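Local atomic coordinates of putative metal resistance protein (Proteus mirabilis, PDB entry 6C29), a protein that primes the trimeric protein ScsC for disulfide isomerase activity through this N-terminal periplasmic region of two tandem immunoglobulin-fold domains, and is probably a protein-disulfide reductase. Residues 160-165 against 209-214; 167-172 against 181-186; 226-231 against 239-244. All coordinates share one frame; numbering follows the deposited sequence.

Contact 1 of 3, residues 160-165 against 209-214; sequences SDYRNS and VDVTDD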
ATOM      1  N   SER A 160       9.420  -7.652 -19.611  1.00 16.46           N
ATOM      2  CA  SER A 160       9.944  -8.490 -18.555  1.00 16.68           C
ATOM      3  C   SER A 160      10.209  -9.897 -19.040  1.00 17.07           C
ATOM      4  O   SER A 160       9.671 -10.358 -20.060  1.00 17.72           O
ATOM      5  CB  SER A 160       8.998  -8.517 -17.347  1.00 17.47           C
ATOM      6  OG  SER A 160       7.750  -9.088 -17.694  1.00 17.58           O
ATOM      7  N   ASP A 161      11.053 -10.572 -18.283  1.00 18.61           N
ATOM      8  CA  ASP A 161      11.446 -11.927 -18.586  1.00 20.24           C
ATOM      9  C   ASP A 161      11.715 -12.642 -17.286  1.00 19.12           C
ATOM     10  O   ASP A 161      12.156 -12.042 -16.295  1.00 19.77           O
ATOM     11  CB  ASP A 161      12.682 -11.943 -19.483  1.00 29.29           C
ATOM     12  CG  ASP A 161      13.139 -13.341 -19.807  1.00 44.06           C
ATOM     13  OD1 ASP A 161      12.427 -14.032 -20.578  1.00 43.35           O
ATOM     14  OD2 ASP A 161      14.199 -13.753 -19.271  1.00 50.77           O
ATOM     15  N   TYR A 162      11.455 -13.936 -17.277  1.00 19.68           N
ATOM     16  CA  TYR A 162      11.722 -14.748 -16.106  1.00 19.81           C
ATOM     17  C   TYR A 162      12.405 -16.031 -16.470  1.00 22.35           C
ATOM     18  O   TYR A 162      11.904 -16.756 -17.323  1.00 22.89           O
ATOM     19  CB  TYR A 162      10.429 -15.075 -15.382  1.00 19.78           C
ATOM     20  CG  TYR A 162      10.609 -15.949 -14.171  1.00 24.39           C
ATOM     21  CD1 TYR A 162      11.060 -15.432 -12.971  1.00 24.58           C
ATOM     22  CD2 TYR A 162      10.313 -17.305 -14.237  1.00 30.05           C
ATOM     23  CE1 TYR A 162      11.218 -16.234 -11.869  1.00 27.14           C
ATOM     24  CE2 TYR A 162      10.463 -18.112 -13.135  1.00 35.57           C
ATOM     25  CZ  TYR A 162      10.911 -17.575 -11.959  1.00 33.81           C
ATOM     26  OH  TYR A 162      11.044 -18.374 -10.851  1.00 34.84           O
ATOM     27  N   ARG A 163      13.543 -16.296 -15.834  1.00 22.98           N
ATOM     28  CA  ARG A 163      14.290 -17.540 -16.018  1.00 28.21           C
ATOM     29  C   ARG A 163      15.280 -17.697 -14.870  1.00 28.52           C
ATOM     30  O   ARG A 163      15.693 -16.703 -14.248  1.00 26.80           O
ATOM     31  CB  ARG A 163      15.007 -17.565 -17.363  1.00 34.82           C
ATOM     32  CG  ARG A 163      16.059 -16.494 -17.551  1.00 40.73           C
ATOM     33  CD  ARG A 163      16.724 -16.662 -18.910  1.00 51.78           C
ATOM     34  NE  ARG A 163      15.831 -16.297 -20.010  1.00 60.90           N
ATOM     35  CZ  ARG A 163      15.897 -16.808 -21.240  1.00 69.42           C
ATOM     36  NH1 ARG A 163      16.809 -17.728 -21.546  1.00 71.87           N
ATOM     37  NH2 ARG A 163      15.039 -16.400 -22.166  1.00 72.06           N
ATOM     38  N   ASN A 164      15.621 -18.947 -14.553  1.00 31.51           N
ATOM     39  CA  ASN A 164      16.560 -19.232 -13.471  1.00 32.62           C
ATOM     40  C   ASN A 164      16.146 -18.580 -12.139  1.00 28.80           C
ATOM     41  O   ASN A 164      16.989 -18.071 -11.408  1.00 27.56           O
ATOM     42  CB  ASN A 164      17.978 -18.775 -13.841  1.00 39.03           C
ATOM     43  CG  ASN A 164      18.430 -19.284 -15.203  1.00 49.03           C
ATOM     44  OD1 ASN A 164      18.914 -18.517 -16.034  1.00 55.12           O
ATOM     45  ND2 ASN A 164      18.242 -20.568 -15.446  1.00 52.13           N
ATOM     46  N   SER A 165      14.845 -18.594 -11.852  1.00 29.48           N
ATOM     47  CA  SER A 165      14.281 -18.017 -10.626  1.00 26.85           C
ATOM     48  C   SER A 165      14.624 -16.538 -10.438  1.00 22.47           C
ATOM     49  O   SER A 165      14.741 -16.063  -9.312  1.00 22.76           O
ATOM     50  CB  SER A 165      14.752 -18.798  -9.399  1.00 32.61           C
ATOM     51  OG  SER A 165      14.407 -20.162  -9.521  1.00 41.40           O
ATOM     52  N   VAL A 209      15.270  -9.112  -9.935  1.00 14.51           N
ATOM     53  CA  VAL A 209      14.666  -9.540  -8.672  1.00 13.99           C
ATOM     54  C   VAL A 209      14.810 -11.067  -8.546  1.00 15.87           C
ATOM     55  O   VAL A 209      14.387 -11.799  -9.435  1.00 15.32           O
ATOM     56  CB  VAL A 209      13.157  -9.170  -8.617  1.00 21.15           C
ATOM     57  CG1 VAL A 209      12.576  -9.562  -7.286  1.00 26.95           C
ATOM     58  CG2 VAL A 209      12.953  -7.692  -8.877  1.00 25.46           C
ATOM     59  N   ASP A 210      15.437 -11.549  -7.474  1.00 16.96           N
ATOM     60  CA  ASP A 210      15.480 -12.981  -7.197  1.00 20.33           C
ATOM     61  C   ASP A 210      14.128 -13.437  -6.669  1.00 17.74           C
ATOM     62  O   ASP A 210      13.492 -12.737  -5.888  1.00 19.71           O
ATOM     63  CB  ASP A 210      16.561 -13.325  -6.171  1.00 32.12           C
ATOM     64  CG  ASP A 210      17.964 -13.099  -6.697  1.00 49.43           C
ATOM     65  OD1 ASP A 210      18.184 -13.273  -7.919  1.00 54.44           O
ATOM     66  OD2 ASP A 210      18.839 -12.725  -5.880  1.00 57.11           O
ATOM     67  N   VAL A 211      13.675 -14.583  -7.143  1.00 19.45           N
ATOM     68  CA  VAL A 211      12.384 -15.122  -6.750  1.00 20.73           C
ATOM     69  C   VAL A 211      12.522 -16.474  -6.060  1.00 24.96           C
ATOM     70  O   VAL A 211      13.334 -17.309  -6.469  1.00 26.67           O
ATOM     71  CB  VAL A 211      11.458 -15.258  -7.983  1.00 23.01           C
ATOM     72  CG1 VAL A 211      10.050 -15.651  -7.551  1.00 24.17           C
ATOM     73  CG2 VAL A 211      11.425 -13.979  -8.774  1.00 23.16           C
ATOM     74  N   THR A 212      11.755 -16.676  -4.991  1.00 26.51           N
ATOM     75  CA  THR A 212      11.667 -17.990  -4.363  1.00 30.31           C
ATOM     76  C   THR A 212      10.209 -18.331  -4.054  1.00 34.71           C
ATOM     77  O   THR A 212       9.337 -17.465  -4.091  1.00 32.27           O
ATOM     78  CB  THR A 212      12.485 -18.091  -3.058  1.00 34.93           C
ATOM     79  OG1 THR A 212      11.898 -17.272  -2.043  1.00 36.79           O
ATOM     80  CG2 THR A 212      13.939 -17.690  -3.280  1.00 36.08           C
ATOM     81  N   ASP A 213       9.946 -19.595  -3.737  1.00 38.00           N
ATOM     82  CA  ASP A 213       8.649 -19.968  -3.203  1.00 42.27           C
ATOM     83  C   ASP A 213       8.589 -19.554  -1.742  1.00 43.08           C
ATOM     84  O   ASP A 213       9.548 -18.977  -1.219  1.00 42.67           O
ATOM     85  CB  ASP A 213       8.398 -21.475  -3.381  1.00 48.78           C
ATOM     86  CG  ASP A 213       9.414 -22.357  -2.647  1.00 55.72           C
ATOM     87  OD1 ASP A 213      10.123 -21.896  -1.729  1.00 57.05           O
ATOM     88  OD2 ASP A 213       9.501 -23.548  -3.003  1.00 61.69           O
ATOM     89  N   ASP A 214       7.478 -19.858  -1.076  1.00 45.38           N
ATOM     90  CA  ASP A 214       7.279 -19.419   0.307  1.00 50.76           C
ATOM     91  C   ASP A 214       8.287 -20.009   1.290  1.00 50.14           C
ATOM     92  O   ASP A 214       8.321 -19.589   2.445  1.00 50.30           O
ATOM     93  CB  ASP A 214       5.871 -19.776   0.806  1.00 56.99           C
ATOM     94  CG  ASP A 214       4.801 -18.786   0.359  1.00 59.28           C
ATOM     95  OD1 ASP A 214       5.091 -17.577   0.186  1.00 59.18           O
ATOM     96  OD2 ASP A 214       3.646 -19.229   0.210  1.00 60.30           O
TER
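Y162 meets V211 with the rim of its ring: CE1 lies 3.8 Å from V211 CG2, and the methyl sits at the ring edge, near its plane, and not over a face. The two side chains approach at a slant. With CG anti to the backbone N (chi1 178°), the tyrosine runs out from strand 155-163 toward strand 204-213. V211 points its CB at the opposing segment and offers the branch beside its own backbone N; behind that methyl, V211 CB is itself 4.0 Å from Y162 CE1. Past this apolar edge the phenol oxygen is hydrogen-bonded to the carbonyl of G220, with a weak second bond to A219 O, so the far end of the ring is tied to the loop that follows strand 204-213. D221 and I222 of the same loop also touch the tyrosine.

Next to the ring, V211 is also fixed through its backbone. V211 N donates to S165 O at 2.8 Å, in a fairly straight bond (161° at the hydrogen). The same S165 O stands 3.6 Å from V211 CB, and S165 CB rests 3.6 Å from V211 O, while the serine hydroxyl makes a weak hydrogen bond to A219 O. N164 and S165, both in left-handed helical conformation, form the two-residue turn, of type I' or III' character, that presents S165 O to the strand. A218 packs on S165, and A219 and Y193 on V211. The arrangement is that of a tight beta hairpin, 155-163 and 166-173, whose turn docks on the next strand of an antiparallel immunoglobulin-fold sheet.

Contact 2 of 3, residues 167-172 against 181-186; sequences LTLSLQ and PNIYLD
L169 lays its CD1 methyl against CD1 of I183, 3.6 Å away, the closest approach of the two segments. Their side chains slant past one another, and the isoleucine reaches the meeting point because CG1 is anti to its backbone N (chi1 -169°) and the chain continues extended to CD1. The same I183 methyl lies 4.3 Å from L171 CD1, so it faces two leucines of one strand. At the other end L167 and L185 extend toward each other tip to tip, CD2 to CD2 at 4.2 Å. L185 CD2 also comes within 4.4 Å of L169 CD1.

The strands belong to the two facing sheets of an immunoglobulin-type beta sandwich: their axes are 11.8 Å apart and cross at 131°, a spacing too wide for backbone pairing and bridged here by side chains. Alternate residues L167, L169 and L171 on one strand, and I183 and L185 on the other, all point into the interlayer, and all five are buried. F229 packs beside I183 and L171, while Y193 and P196 of strand 191-201 close in around L185.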
ATOM      1  N   LEU A 167      13.534 -12.622 -12.005  1.00 16.60           N
ATOM      2  CA  LEU A 167      12.710 -11.727 -12.805  1.00 16.64           C
ATOM      3  C   LEU A 167      13.518 -10.543 -13.251  1.00 15.41           C
ATOM      4  O   LEU A 167      14.190  -9.916 -12.426  1.00 15.52           O
ATOM      5  CB  LEU A 167      11.515 -11.263 -11.992  1.00 16.99           C
ATOM      6  CG  LEU A 167      10.591 -10.193 -12.573  1.00 16.32           C
ATOM      7  CD1 LEU A 167       9.817 -10.738 -13.714  1.00 18.28           C
ATOM      8  CD2 LEU A 167       9.628  -9.686 -11.471  1.00 18.12           C
ATOM      9  N   THR A 168      13.484 -10.245 -14.549  1.00 16.60           N
ATOM     10  CA  THR A 168      14.138  -9.056 -15.082  0.61 16.89           C
ATOM     11  C   THR A 168      13.120  -8.148 -15.733  1.00 16.59           C
ATOM     12  O   THR A 168      12.264  -8.615 -16.480  1.00 18.34           O
ATOM     13  CB  THR A 168      15.223  -9.400 -16.114  0.61 21.39           C
ATOM     14  OG1 THR A 168      16.233 -10.198 -15.490  0.61 23.97           O
ATOM     15  CG2 THR A 168      15.857  -8.126 -16.673  0.61 20.85           C
ATOM     16  N   LEU A 169      13.216  -6.845 -15.461  1.00 15.16           N
ATOM     17  CA  LEU A 169      12.367  -5.823 -16.052  1.00 15.07           C
ATOM     18  C   LEU A 169      13.191  -4.812 -16.818  1.00 16.30           C
ATOM     19  O   LEU A 169      14.315  -4.487 -16.430  1.00 16.64           O
ATOM     20  CB  LEU A 169      11.580  -5.046 -14.994  1.00 14.64           C
ATOM     21  CG  LEU A 169      10.854  -5.778 -13.881  1.00 15.63           C
ATOM     22  CD1 LEU A 169      10.133  -4.773 -12.940  1.00 18.52           C
ATOM     23  CD2 LEU A 169       9.901  -6.768 -14.438  1.00 19.15           C
ATOM     24  N   SER A 170      12.582  -4.277 -17.870  1.00 16.57           N
ATOM     25  CA  SER A 170      13.151  -3.180 -18.618  0.54 18.69           C
ATOM     26  C   SER A 170      12.078  -2.119 -18.730  1.00 16.46           C
ATOM     27  O   SER A 170      10.993  -2.399 -19.231  1.00 17.45           O
ATOM     28  CB  SER A 170      13.627  -3.652 -19.990  0.54 21.34           C
ATOM     29  OG  SER A 170      13.834  -2.561 -20.860  0.54 23.09           O
ATOM     30  N   LEU A 171      12.369  -0.931 -18.205  1.00 14.23           N
ATOM     31  CA  LEU A 171      11.400   0.151 -18.091  1.00 13.94           C
ATOM     32  C   LEU A 171      11.930   1.387 -18.777  1.00 15.69           C
ATOM     33  O   LEU A 171      13.027   1.856 -18.475  1.00 17.48           O
ATOM     34  CB  LEU A 171      11.096   0.463 -16.620  1.00 16.25           C
ATOM     35  CG  LEU A 171      10.691  -0.735 -15.767  1.00 21.58           C
ATOM     36  CD1 LEU A 171      10.513  -0.336 -14.321  1.00 24.84           C
ATOM     37  CD2 LEU A 171       9.394  -1.335 -16.263  1.00 27.11           C
ATOM     38  N   GLN A 172      11.132   1.947 -19.668  1.00 15.72           N
ATOM     39  CA  GLN A 172      11.513   3.150 -20.382  1.00 15.20           C
ATOM     40  C   GLN A 172      10.837   4.366 -19.779  1.00 14.96           C
ATOM     41  O   GLN A 172       9.617   4.378 -19.606  1.00 16.67           O
ATOM     42  CB  GLN A 172      11.145   3.055 -21.856  1.00 18.08           C
ATOM     43  CG  GLN A 172      11.555   4.299 -22.618  1.00 23.21           C
ATOM     44  CD  GLN A 172      11.158   4.245 -24.087  1.00 34.73           C
ATOM     45  OE1 GLN A 172      10.010   3.941 -24.426  1.00 40.13           O
ATOM     46  NE2 GLN A 172      12.099   4.579 -24.962  1.00 41.51           N
ATOM     47  N   PRO A 181      15.384   6.324  -9.028  1.00  9.56           N
ATOM     48  CA  PRO A 181      14.204   5.474  -9.011  1.00 10.60           C
ATOM     49  C   PRO A 181      14.162   4.486  -7.889  1.00  9.77           C
ATOM     50  O   PRO A 181      15.188   4.056  -7.362  1.00 12.62           O
ATOM     51  CB  PRO A 181      14.284   4.756 -10.345  1.00 13.18           C
ATOM     52  CG  PRO A 181      15.740   4.735 -10.669  1.00 13.72           C
ATOM     53  CD  PRO A 181      16.266   6.050 -10.173  1.00 11.55           C
ATOM     54  N   ASN A 182      12.941   4.123  -7.527  1.00 11.14           N
ATOM     55  CA  ASN A 182      12.693   3.007  -6.637  1.00 10.29           C
ATOM     56  C   ASN A 182      11.592   2.181  -7.251  1.00 10.42           C
ATOM     57  O   ASN A 182      10.790   2.689  -8.043  1.00 10.62           O
ATOM     58  CB  ASN A 182      12.289   3.463  -5.228  1.00 13.46           C
ATOM     59  CG  ASN A 182      13.453   3.963  -4.449  1.00 19.51           C
ATOM     60  OD1 ASN A 182      14.284   3.184  -3.998  1.00 21.72           O
ATOM     61  ND2 ASN A 182      13.538   5.272  -4.302  1.00 21.78           N
ATOM     62  N   ILE A 183      11.551   0.912  -6.871  1.00 10.93           N
ATOM     63  CA  ILE A 183      10.501   0.005  -7.297  1.00 11.66           C
ATOM     64  C   ILE A 183      10.051  -0.860  -6.117  1.00 11.12           C
ATOM     65  O   ILE A 183      10.852  -1.299  -5.286  1.00 13.88           O
ATOM     66  CB  ILE A 183      10.945  -0.860  -8.485  1.00 14.18           C
ATOM     67  CG1 ILE A 183       9.749  -1.609  -9.084  1.00 18.95           C
ATOM     68  CG2 ILE A 183      12.017  -1.816  -8.063  1.00 15.88           C
ATOM     69  CD1 ILE A 183      10.053  -2.192 -10.481  1.00 23.53           C
ATOM     70  N   TYR A 184       8.746  -1.082  -6.071  1.00  8.85           N
ATOM     71  CA  TYR A 184       8.066  -1.833  -5.027  1.00 10.14           C
ATOM     72  C   TYR A 184       7.160  -2.829  -5.707  1.00 11.06           C
ATOM     73  O   TYR A 184       6.249  -2.451  -6.421  1.00  9.91           O
ATOM     74  CB  TYR A 184       7.271  -0.888  -4.136  1.00  9.93           C
ATOM     75  CG  TYR A 184       8.121   0.265  -3.670  1.00  9.89           C
ATOM     76  CD1 TYR A 184       8.993   0.108  -2.618  1.00  9.39           C
ATOM     77  CD2 TYR A 184       8.046   1.488  -4.277  1.00  9.23           C
ATOM     78  CE1 TYR A 184       9.813   1.145  -2.197  1.00 10.65           C
ATOM     79  CE2 TYR A 184       8.835   2.552  -3.868  1.00 10.18           C
ATOM     80  CZ  TYR A 184       9.721   2.382  -2.819  1.00 10.79           C
ATOM     81  OH  TYR A 184      10.513   3.426  -2.383  1.00 12.85           O
ATOM     82  N   LEU A 185       7.410  -4.117  -5.498  1.00 12.89           N
ATOM     83  CA  LEU A 185       6.704  -5.156  -6.258  1.00 12.93           C
ATOM     84  C   LEU A 185       5.725  -5.965  -5.425  1.00 12.27           C
ATOM     85  O   LEU A 185       5.963  -6.220  -4.257  1.00 12.46           O
ATOM     86  CB  LEU A 185       7.715  -6.110  -6.909  1.00 16.01           C
ATOM     87  CG  LEU A 185       8.606  -5.485  -7.972  1.00 20.58           C
ATOM     88  CD1 LEU A 185      10.013  -5.284  -7.477  1.00 28.04           C
ATOM     89  CD2 LEU A 185       8.611  -6.329  -9.161  1.00 21.19           C
ATOM     90  N   ASP A 186       4.627  -6.382  -6.069  1.00 13.00           N
ATOM     91  CA  ASP A 186       3.648  -7.308  -5.528  1.00 14.69           C
ATOM     92  C   ASP A 186       3.944  -8.720  -6.039  1.00 15.70           C
ATOM     93  O   ASP A 186       3.724  -8.998  -7.225  1.00 16.71           O
ATOM     94  CB  ASP A 186       2.234  -6.911  -5.959  1.00 15.03           C
ATOM     95  CG  ASP A 186       1.864  -5.493  -5.528  1.00 16.76           C
ATOM     96  OD1 ASP A 186       1.595  -5.304  -4.333  1.00 17.74           O
ATOM     97  OD2 ASP A 186       1.816  -4.596  -6.374  1.00 16.73           O
TER

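Contact 3 of 3, residues 226-231 against 239-244; sequences ALSFVV and QVNDTI
F229 and V240 lie side by side across the hairpin, pointing the same way, and the phenylalanine ring turns one face to the valine. F229 CB starts from the strand beside the Y184 carbonyl of the neighbouring strand 182-186. From there CG takes the position between the backbone N and the carbonyl carbon (chi1 62°), which brings the ring alongside V240 of the partner strand. CE1 reaches V240 CG2 at 3.5 Å, CE2 meets V240 CG1 at 3.7 Å, and CZ at the tip lies 3.6 Å from V240 CB. V240 CB is 3.7 Å from the centroid of the F229 ring and 18° off its normal, a CH-pi contact; L227 CG sits at the ring edge. L169 and L171 of strand 166-173 also touch this ring.

Strands 226-233 and 236-243 form an antiparallel beta hairpin in the second sheet of the immunoglobulin sandwich, with F229-V240 and L227-D242 as hydrogen-bonded pairs. V240 N donates to F229 O at 2.8 Å, almost perfectly straight (179°), and D242 N to L227 O at 2.8 Å.

On the face that carries S228, V230 and Q239, polar contacts join the apolar ones. The Q239 chain bends at chi2 and folds back over the hairpin, so NE2 gives S228 OG a 3.1 Å hydrogen bond in the amide plane, while OE1 passes 3.3 Å from V230 CG2. S228 OG is also hydrogen-bonded to D186 OD2, and Q239 OE1 accepts from R47 NH2, a residue of the N-terminal DsbD-like part of the chain.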
ATOM      1  N   ALA A 226       0.777 -12.233 -12.754  1.00 16.16           N
ATOM      2  CA  ALA A 226       0.642 -10.781 -12.735  1.00 15.74           C
ATOM      3  C   ALA A 226       1.954 -10.111 -12.375  1.00 16.18           C
ATOM      4  O   ALA A 226       2.667 -10.553 -11.454  1.00 17.29           O
ATOM      5  CB  ALA A 226      -0.443 -10.360 -11.767  1.00 15.65           C
ATOM      6  N   LEU A 227       2.287  -9.076 -13.141  1.00 15.30           N
ATOM      7  CA  LEU A 227       3.397  -8.187 -12.847  1.00 16.28           C
ATOM      8  C   LEU A 227       2.794  -6.865 -12.407  1.00 16.42           C
ATOM      9  O   LEU A 227       2.321  -6.066 -13.205  1.00 17.51           O
ATOM     10  CB  LEU A 227       4.308  -8.004 -14.063  1.00 15.72           C
ATOM     11  CG  LEU A 227       5.473  -7.025 -13.873  1.00 16.56           C
ATOM     12  CD1 LEU A 227       6.401  -7.442 -12.743  1.00 17.72           C
ATOM     13  CD2 LEU A 227       6.239  -6.891 -15.146  1.00 16.40           C
ATOM     14  N   SER A 228       2.858  -6.629 -11.115  1.00 13.75           N
ATOM     15  CA  SER A 228       2.279  -5.438 -10.487  1.00 12.43           C
ATOM     16  C   SER A 228       3.361  -4.817  -9.641  1.00 11.35           C
ATOM     17  O   SER A 228       4.026  -5.511  -8.836  1.00 12.91           O
ATOM     18  CB  SER A 228       1.070  -5.816  -9.623  1.00 15.85           C
ATOM     19  OG  SER A 228       0.612  -4.723  -8.836  1.00 17.85           O
ATOM     20  N   PHE A 229       3.574  -3.510  -9.819  1.00 10.93           N
ATOM     21  CA  PHE A 229       4.577  -2.807  -9.055  1.00 10.43           C
ATOM     22  C   PHE A 229       4.305  -1.318  -9.114  1.00 10.61           C
ATOM     23  O   PHE A 229       3.556  -0.839  -9.956  1.00 10.37           O
ATOM     24  CB  PHE A 229       6.002  -3.152  -9.538  1.00 10.75           C
ATOM     25  CG  PHE A 229       6.294  -2.776 -10.953  1.00 12.44           C
ATOM     26  CD1 PHE A 229       6.781  -1.530 -11.284  1.00 12.55           C
ATOM     27  CD2 PHE A 229       6.143  -3.713 -11.950  1.00 14.55           C
ATOM     28  CE1 PHE A 229       7.086  -1.209 -12.598  1.00 14.39           C
ATOM     29  CE2 PHE A 229       6.462  -3.403 -13.275  1.00 13.65           C
ATOM     30  CZ  PHE A 229       6.932  -2.162 -13.592  1.00 13.68           C
ATOM     31  N   VAL A 230       4.934  -0.621  -8.188  1.00  8.69           N
ATOM     32  CA  VAL A 230       4.996   0.815  -8.167  1.00  8.36           C
ATOM     33  C   VAL A 230       6.434   1.217  -8.450  1.00  9.50           C
ATOM     34  O   VAL A 230       7.361   0.702  -7.849  1.00 10.30           O
ATOM     35  CB  VAL A 230       4.519   1.358  -6.819  1.00  9.48           C
ATOM     36  CG1 VAL A 230       4.819   2.866  -6.686  1.00 11.11           C
ATOM     37  CG2 VAL A 230       3.033   1.017  -6.622  1.00 11.27           C
ATOM     38  N   VAL A 231       6.633   2.137  -9.389  1.00  8.55           N
ATOM     39  CA  VAL A 231       7.922   2.734  -9.638  1.00  8.60           C
ATOM     40  C   VAL A 231       7.806   4.224  -9.374  1.00  9.29           C
ATOM     41  O   VAL A 231       6.793   4.845  -9.712  1.00 10.54           O
ATOM     42  CB  VAL A 231       8.401   2.432 -11.083  1.00 12.89           C
ATOM     43  CG1 VAL A 231       7.364   2.845 -12.148  1.00 14.68           C
ATOM     44  CG2 VAL A 231       9.731   3.091 -11.366  1.00 12.78           C
ATOM     45  N   GLN A 239       1.847   3.240 -10.754  1.00  9.00           N
ATOM     46  CA  GLN A 239       1.412   1.861 -10.655  1.00 10.17           C
ATOM     47  C   GLN A 239       1.397   1.224 -12.033  1.00 10.96           C
ATOM     48  O   GLN A 239       0.778   1.764 -12.961  1.00 10.96           O
ATOM     49  CB  GLN A 239       0.018   1.833 -10.028  1.00 10.74           C
ATOM     50  CG  GLN A 239      -0.661   0.492 -10.105  1.00 13.46           C
ATOM     51  CD  GLN A 239      -0.025  -0.554  -9.220  1.00 15.74           C
ATOM     52  OE1 GLN A 239       0.348  -0.294  -8.087  1.00 15.25           O
ATOM     53  NE2 GLN A 239       0.110  -1.763  -9.750  1.00 16.64           N
ATOM     54  N   VAL A 240       2.097   0.104 -12.164  1.00 10.55           N
ATOM     55  CA  VAL A 240       2.154  -0.669 -13.392  1.00 10.72           C
ATOM     56  C   VAL A 240       1.457  -1.999 -13.183  1.00 11.52           C
ATOM     57  O   VAL A 240       1.690  -2.698 -12.182  1.00 12.41           O
ATOM     58  CB  VAL A 240       3.595  -0.907 -13.797  1.00 11.80           C
ATOM     59  CG1 VAL A 240       3.648  -1.739 -15.055  1.00 11.79           C
ATOM     60  CG2 VAL A 240       4.305   0.391 -14.024  1.00 13.35           C
ATOM     61  N   ASN A 241       0.589  -2.341 -14.134  1.00 12.57           N
ATOM     62  CA  ASN A 241      -0.071  -3.636 -14.180  1.00 14.54           C
ATOM     63  C   ASN A 241       0.176  -4.274 -15.529  1.00 14.42           C
ATOM     64  O   ASN A 241      -0.227  -3.762 -16.585  1.00 16.11           O
ATOM     65  CB  ASN A 241      -1.560  -3.522 -13.913  1.00 16.81           C
ATOM     66  CG  ASN A 241      -1.863  -3.148 -12.480  1.00 22.06           C
ATOM     67  OD1 ASN A 241      -1.845  -3.988 -11.574  1.00 28.91           O
ATOM     68  ND2 ASN A 241      -2.100  -1.889 -12.270  1.00 18.97           N
ATOM     69  N   ASP A 242       0.940  -5.356 -15.486  1.00 13.82           N
ATOM     70  CA  ASP A 242       1.374  -6.037 -16.670  1.00 16.61           C
ATOM     71  C   ASP A 242       1.426  -7.530 -16.393  1.00 15.38           C
ATOM     72  O   ASP A 242       0.794  -8.001 -15.455  1.00 16.58           O
ATOM     73  CB  ASP A 242       2.711  -5.482 -17.104  1.00 22.06           C
ATOM     74  CG  ASP A 242       2.921  -5.569 -18.616  1.00 34.10           C
ATOM     75  OD1 ASP A 242       2.538  -4.616 -19.338  1.00 41.85           O
ATOM     76  OD2 ASP A 242       3.467  -6.590 -19.087  1.00 33.29           O
ATOM     77  N   THR A 243       2.136  -8.273 -17.247  1.00 15.32           N
ATOM     78  CA  THR A 243       2.224  -9.733 -17.131  1.00 16.12           C
ATOM     79  C   THR A 243       3.680 -10.150 -17.204  1.00 16.48           C
ATOM     80  O   THR A 243       4.399  -9.633 -18.029  1.00 16.95           O
ATOM     81  CB  THR A 243       1.432 -10.411 -18.255  1.00 18.75           C
ATOM     82  OG1 THR A 243       0.080  -9.959 -18.201  1.00 20.20           O
ATOM     83  CG2 THR A 243       1.466 -11.938 -18.155  1.00 19.62           C
ATOM     84  N   ILE A 244       4.105 -11.052 -16.323  1.00 15.64           N
ATOM     85  CA  ILE A 244       5.486 -11.560 -16.333  1.00 16.18           C
ATOM     86  C   ILE A 244       5.768 -12.278 -17.614  1.00 19.73           C
ATOM     87  O   ILE A 244       5.105 -13.262 -17.942  1.00 21.45           O
ATOM     88  CB  ILE A 244       5.741 -12.485 -15.154  1.00 16.58           C
ATOM     89  CG1 ILE A 244       5.537 -11.702 -13.861  1.00 17.33           C
ATOM     90  CG2 ILE A 244       7.145 -13.056 -15.191  1.00 19.47           C
ATOM     91  CD1 ILE A 244       5.757 -12.463 -12.570  1.00 21.56           C
TER

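Overall arrangement
All three contacts lie in the later part of the chain, in one immunoglobulin-fold sandwich. Contact 2 is nested within the loop closed by contact 1, and contact 3 follows both. Contacts 1 and 2 share the sheet of strands 155-163, 166-173 and 204-213, their centres about 13 Å apart. Contact 2 crosses to the other sheet, where strand 182-186 pairs with strand 226-233 of contact 3, about 8 Å away between centres. Contacts 1 and 3, with centres about 15 Å apart, meet where S160 and Y162 pack on L227 and the end of 239-244. Together they describe the turn end of one sheet, the space between the sheets, and the hairpin of the other; a D186-R47 salt bridge ties this sandwich to the N-terminal DsbD-like region.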